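Local coordinates for predicted ancestral HMA domain of Pik-1 from Oryza spp. (Synthetic construct, PDB 7BNT), which represents a predicted ancestral form of the HMA domain of a rice immune receptor and probably recognises pathogen effectors by direct binding, at residues B[8-13]-B[57-62]; B[33-38]-B[47-52]. One frame throughout, in Å; residues are numbered along the deposited sequence. Where two conformers were deposited one is given.

Interaction 1. Residues B[8-13]-B[57-62]; sequences IVIKVP and KLVSAL
Leu58, on the first turn of the segment 57-62, lays its CD2 methyl 3.7 Å from CD1 of Ile10, a terminal methyl on strand 6-11. The Leu58 branch point also takes part, with CG 3.9 Å from that same Ile10 CD1, and the two side chains meet at a slant. With CG anti to the backbone N (chi1 -174°), Leu58 reaches down from the helix toward the sheet. A looser approach of its CD2 to Ile8 CD1 is less certain, because Ile8 was modelled in two conformers. Next in sequence, Val59 adds one methyl: its CG2 lies 4.1 Å from Ile10 CD1, so this delta carbon is shared between two successive helix residues. Ile10 can serve both because CG1 stands anti to its own carbonyl carbon (chi1 -63°), sending CD1 toward Leu58 and Val59, while CG2, anti to the backbone N, forms the second branch, toward Leu62. One turn beyond Leu58, Leu62 meets that other branch tip to tip, its CD1 3.8 Å from Ile10 CG2. The same Leu62 methyl lies 4.3 Å from CG1 of Val12, just past the end of the strand. Ile10 is thus the hub, covered by three helix residues, and no hydrogen bond crosses between the segments; apolar contact between aliphatic side chains carries the interface. Helix 17-28 continues the apolar layer, with Leu26 against Leu58 and Ala23 against both Leu62 and Val12, while Leu71 of strand 70-74 flanks Ile10. The axes of strand 8-11 and helix 57-62 run in nearly the same direction, 24° apart, at 10.2 Å. A helix packed in this way on one face of a four-stranded antiparallel sheet, beside a second helix, is characteristic of the ferredoxin-like beta-alpha-beta-beta-alpha-beta fold of HMA domains.

Interaction 2. Residues B[33-38]-B[47-52]; sequences VDSVAL and EVVGDG. With EDO (1,2-ethanediol), chain D.
Asp34 and Ser35 both donate their backbone N-H to Val49 O, at 2.8 Å from Asp34 N and 3.2 Å from Ser35 N, forming a classic beta bulge in the hairpin of strands 33-39 and 45-50. The Asp34 N-H lies in the carbonyl plane of Val49, whereas that of Ser35 is tilted from it by 17°. Val49 N returns a nearly straight bond to Ser35 O (3.0 Å, 169° at the hydrogen), and Ala37 and Glu47 exchange N-H and C=O in both directions as the next hydrogen-bonded pair. Near the bulge, the carboxylates of Asp34 and Asp51 approach to 4.3 Å between Asp34 OD2 and Asp51 OD2. Lys5 forms salt bridges with both and probably offsets the repulsion; a water also lies 2.9 Å from Asp34 OD1 and from Asp51 OD2. Gly50 CA lies 3.5 Å from Asp34 OD2. An ethanediol, probably from the crystallisation liquor, brings its O2 near Val33 O. Val36 and Val48 face helix 17-28, while Val33 packs on Ile53. With CG1 at chi1 57°, Val48, modelled in two conformers, turns CG2 anti to its backbone N, where this methyl meets Val33 CG1 and lies 3.8 Å from Val36 CG1. The other edge of strand 33-39 pairs antiparallel with a strand of the second subunit, continuing the sheet. Ser35, Ala37, Glu47 and Val49 share the opposite face, where another protein chain packs. There Ser35 OG, hydrogen-bonded to a polar side chain of that chain, sits 3.7 Å from Val49 CB.

Both contacts are mostly buried, but they differ in chemistry. Interaction 1 joins helix 55-65 to the face of the central strand 6-11 through aliphatic side chains, with no hydrogen bond between the segments, and is screened from other chains. Interaction 2 joins two strands through backbone hydrogen bonds; its valine face belongs to the domain core, while its other face and its edge meet partner chains, and charged groups gather at its bulged end. The two share one sheet, since strands 6-11 and 45-50 are neighbours: Ile8 O lies 2.9 Å from Val48 N, a probable hydrogen bond. Strand 45-50 is followed in the chain, after a short loop, by helix 55-65, linking the hairpin to the helix layer.

Interaction 1. Residues B[8-13]-B[57-62]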
loop_
_atom_site.group_PDB
_atom_site.type_symbol
_atom_site.label_atom_id
_atom_site.label_comp_id
_atom_site.label_asym_id
_atom_site.label_seq_id
_atom_site.Cartn_x
_atom_site.Cartn_y
_atom_site.Cartn_z
ATOM N N ILE B 8 -5.511 -4.795 1.621
ATOM C CA ILE B 8 -6.219 -4.674 0.332
ATOM C C ILE B 8 -5.451 -3.694 -0.546
ATOM O O ILE B 8 -4.641 -2.877 -0.066
ATOM C CB ILE B 8 -7.677 -4.235 0.520
ATOM C CG1 ILE B 8 -7.715 -2.825 1.094
ATOM C CG2 ILE B 8 -8.483 -5.233 1.353
ATOM C CD1 ILE B 8 -9.090 -2.262 1.185
ATOM N N VAL B 9 -5.749 -3.797 -1.822
ATOM C CA VAL B 9 -5.139 -2.943 -2.866
ATOM C C VAL B 9 -6.270 -2.357 -3.704
ATOM O O VAL B 9 -7.115 -3.114 -4.201
ATOM C CB VAL B 9 -4.160 -3.721 -3.746
ATOM C CG1 VAL B 9 -3.549 -2.802 -4.780
ATOM C CG2 VAL B 9 -3.077 -4.369 -2.898
ATOM N N ILE B 10 -6.254 -1.043 -3.848
ATOM C CA ILE B 10 -7.263 -0.286 -4.613
ATOM C C ILE B 10 -6.549 0.548 -5.677
ATOM O O ILE B 10 -5.632 1.306 -5.352
ATOM C CB ILE B 10 -8.148 0.581 -3.691
ATOM C CG1 ILE B 10 -8.950 -0.294 -2.727
ATOM C CG2 ILE B 10 -9.065 1.455 -4.525
ATOM C CD1 ILE B 10 -9.623 0.479 -1.600
ATOM N N LYS B 11 -6.966 0.398 -6.923
ATOM C CA LYS B 11 -6.479 1.247 -8.030
ATOM C C LYS B 11 -7.169 2.608 -7.926
ATOM O O LYS B 11 -8.407 2.656 -7.731
ATOM C CB LYS B 11 -6.770 0.613 -9.389
ATOM C CG LYS B 11 -6.197 1.394 -10.577
ATOM C CD LYS B 11 -6.179 0.559 -11.854
ATOM C CE LYS B 11 -5.686 1.285 -13.084
ATOM N NZ LYS B 11 -5.698 0.400 -14.277
ATOM N N VAL B 12 -6.370 3.656 -7.969
ATOM C CA VAL B 12 -6.893 5.024 -7.748
ATOM C C VAL B 12 -6.672 5.846 -8.992
ATOM O O VAL B 12 -5.780 5.564 -9.779
ATOM C CB VAL B 12 -6.267 5.705 -6.525
ATOM C CG1 VAL B 12 -6.667 4.966 -5.257
ATOM C CG2 VAL B 12 -4.757 5.832 -6.653
ATOM N N PRO B 13 -7.456 6.935 -9.119
ATOM C CA PRO B 13 -7.364 7.811 -10.272
ATOM C C PRO B 13 -5.991 8.482 -10.317
ATOM O O PRO B 13 -5.428 8.883 -9.293
ATOM C CB PRO B 13 -8.505 8.801 -10.024
ATOM C CG PRO B 13 -8.594 8.839 -8.515
ATOM C CD PRO B 13 -8.456 7.390 -8.139
ATOM N N LYS B 57 -16.855 -0.032 1.179
ATOM C CA LYS B 57 -17.164 1.339 1.637
ATOM C C LYS B 57 -16.001 2.263 1.226
ATOM O O LYS B 57 -16.238 3.419 0.846
ATOM C CB LYS B 57 -17.397 1.266 3.144
ATOM C CG LYS B 57 -18.189 2.390 3.777
ATOM C CD LYS B 57 -18.639 2.008 5.187
ATOM C CE LYS B 57 -18.884 3.173 6.107
ATOM N NZ LYS B 57 -18.875 2.706 7.511
ATOM N N LEU B 58 -14.760 1.802 1.320
ATOM C CA LEU B 58 -13.594 2.630 0.970
ATOM C C LEU B 58 -13.594 2.920 -0.538
ATOM O O LEU B 58 -13.328 4.052 -0.938
ATOM C CB LEU B 58 -12.351 1.893 1.459
ATOM C CG LEU B 58 -11.055 2.652 1.323
ATOM C CD1 LEU B 58 -11.121 3.999 2.039
ATOM C CD2 LEU B 58 -9.956 1.799 1.892
ATOM N N VAL B 59 -13.903 1.934 -1.364
ATOM C CA VAL B 59 -14.031 2.164 -2.825
ATOM C C VAL B 59 -15.081 3.245 -3.071
ATOM O O VAL B 59 -14.835 4.158 -3.862
ATOM C CB VAL B 59 -14.348 0.851 -3.562
ATOM C CG1 VAL B 59 -14.884 1.102 -4.961
ATOM C CG2 VAL B 59 -13.128 -0.073 -3.594
ATOM N N SER B 60 -16.253 3.104 -2.472
ATOM C CA SER B 60 -17.345 4.092 -2.659
ATOM C C SER B 60 -16.873 5.492 -2.246
ATOM O O SER B 60 -17.146 6.461 -2.962
ATOM C CB SER B 60 -18.524 3.645 -1.867
ATOM O OG SER B 60 -19.081 2.484 -2.423
ATOM N N ALA B 61 -16.182 5.604 -1.118
ATOM C CA ALA B 61 -15.706 6.903 -0.595
ATOM C C ALA B 61 -14.685 7.504 -1.569
ATOM O O ALA B 61 -14.757 8.702 -1.858
ATOM C CB ALA B 61 -15.146 6.732 0.796
ATOM N N LEU B 62 -13.782 6.679 -2.098
ATOM C CA LEU B 62 -12.801 7.197 -3.073
ATOM C C LEU B 62 -13.534 7.673 -4.321
ATOM O O LEU B 62 -13.163 8.733 -4.856
ATOM C CB LEU B 62 -11.792 6.102 -3.403
ATOM C CG LEU B 62 -10.715 5.924 -2.337
ATOM C CD1 LEU B 62 -9.992 4.601 -2.550
ATOM C CD2 LEU B 62 -9.721 7.082 -2.351
#

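Interaction 2. Residues B[33-38]-B[47-52]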
loop_
_atom_site.group_PDB
_atom_site.type_symbol
_atom_site.label_atom_id
_atom_site.label_comp_id
_atom_site.label_asym_id
_atom_site.label_seq_id
_atom_site.Cartn_x
_atom_site.Cartn_y
_atom_site.Cartn_z
ATOM N N VAL B 33 -7.045 2.068 9.809
ATOM C CA VAL B 33 -5.875 1.995 8.898
ATOM C C VAL B 33 -4.595 2.156 9.705
ATOM O O VAL B 33 -4.464 3.110 10.470
ATOM C CB VAL B 33 -5.989 3.023 7.765
ATOM C CG1 VAL B 33 -4.691 3.127 6.963
ATOM C CG2 VAL B 33 -7.185 2.675 6.890
ATOM N N ASP B 34 -3.661 1.249 9.506
ATOM C CA ASP B 34 -2.313 1.302 10.101
ATOM C C ASP B 34 -1.315 1.889 9.112
ATOM O O ASP B 34 -0.420 2.617 9.569
ATOM C CB ASP B 34 -1.872 -0.073 10.544
ATOM C CG ASP B 34 -2.769 -0.635 11.628
ATOM O OD1 ASP B 34 -3.347 0.169 12.392
ATOM O OD2 ASP B 34 -2.914 -1.842 11.617
ATOM N N SER B 35 -1.414 1.556 7.839
ATOM C CA SER B 35 -0.386 1.993 6.885
ATOM C C SER B 35 -0.960 1.989 5.477
ATOM O O SER B 35 -1.856 1.189 5.168
ATOM C CB SER B 35 0.891 1.179 6.991
ATOM O OG SER B 35 0.606 -0.202 6.907
ATOM N N VAL B 36 -0.356 2.841 4.649
ATOM C CA VAL B 36 -0.750 2.966 3.225
ATOM C C VAL B 36 0.538 3.101 2.427
ATOM O O VAL B 36 1.480 3.745 2.892
ATOM C CB VAL B 36 -1.659 4.178 2.944
ATOM C CG1 VAL B 36 -2.977 4.013 3.651
ATOM C CG2 VAL B 36 -1.009 5.486 3.321
ATOM N N ALA B 37 0.533 2.570 1.209
ATOM C CA ALA B 37 1.679 2.729 0.291
ATOM C C ALA B 37 1.195 2.753 -1.147
ATOM O O ALA B 37 0.257 2.040 -1.508
ATOM C CB ALA B 37 2.683 1.612 0.487
ATOM N N LEU B 38 1.885 3.547 -1.952
ATOM C CA LEU B 38 1.704 3.500 -3.412
ATOM C C LEU B 38 2.450 2.284 -3.963
ATOM O O LEU B 38 3.653 2.147 -3.734
ATOM C CB LEU B 38 2.230 4.764 -4.061
ATOM C CG LEU B 38 1.371 5.979 -3.847
ATOM C CD1 LEU B 38 2.085 7.194 -4.429
ATOM C CD2 LEU B 38 0.016 5.783 -4.506
ATOM N N GLU B 47 -2.002 0.349 -1.473
ATOM C CA GLU B 47 -2.058 -0.836 -0.598
ATOM C C GLU B 47 -2.286 -0.357 0.827
ATOM O O GLU B 47 -1.502 0.463 1.327
ATOM C CB GLU B 47 -0.751 -1.579 -0.717
ATOM C CG GLU B 47 -0.726 -2.926 -0.080
ATOM C CD GLU B 47 0.603 -3.577 -0.480
ATOM O OE1 GLU B 47 1.620 -3.339 0.190
ATOM O OE2 GLU B 47 0.657 -4.252 -1.542
ATOM N N VAL B 48 -3.348 -0.834 1.455
ATOM C CA VAL B 48 -3.680 -0.377 2.825
ATOM C C VAL B 48 -3.788 -1.607 3.715
ATOM O O VAL B 48 -4.348 -2.635 3.296
ATOM C CB VAL B 48 -4.939 0.500 2.870
ATOM C CG1 VAL B 48 -6.129 -0.218 2.281
ATOM C CG2 VAL B 48 -5.237 0.970 4.282
ATOM N N VAL B 49 -3.225 -1.453 4.910
ATOM C CA VAL B 49 -3.163 -2.496 5.954
ATOM C C VAL B 49 -3.823 -1.931 7.207
ATOM O O VAL B 49 -3.576 -0.777 7.594
ATOM C CB VAL B 49 -1.725 -2.951 6.209
ATOM C CG1 VAL B 49 -1.591 -3.815 7.448
ATOM C CG2 VAL B 49 -1.209 -3.676 4.995
ATOM N N GLY B 50 -4.646 -2.743 7.824
ATOM C CA GLY B 50 -5.255 -2.354 9.083
ATOM C C GLY B 50 -6.262 -3.376 9.520
ATOM O O GLY B 50 -6.191 -4.495 9.115
ATOM N N ASP B 51 -7.143 -2.984 10.394
ATOM C CA ASP B 51 -8.175 -3.937 10.835
ATOM C C ASP B 51 -9.515 -3.217 10.863
ATOM O O ASP B 51 -9.570 -2.001 11.040
ATOM C CB ASP B 51 -7.712 -4.623 12.112
ATOM C CG ASP B 51 -7.428 -3.639 13.205
ATOM O OD1 ASP B 51 -8.382 -2.957 13.590
ATOM O OD2 ASP B 51 -6.261 -3.551 13.651
ATOM N N GLY B 52 -10.563 -3.973 10.582
ATOM C CA GLY B 52 -11.939 -3.451 10.558
ATOM C C GLY B 52 -12.146 -2.487 9.401
ATOM O O GLY B 52 -13.012 -1.608 9.502
HETATM C C1 EDO D . -5.895 7.182 11.249
HETATM O O1 EDO D . -7.055 7.425 10.473
HETATM C C2 EDO D . -5.978 5.908 12.004
HETATM O O2 EDO D . -6.601 4.855 11.263
HETATM O O HOH W 1 -5.877 -0.732 13.358
#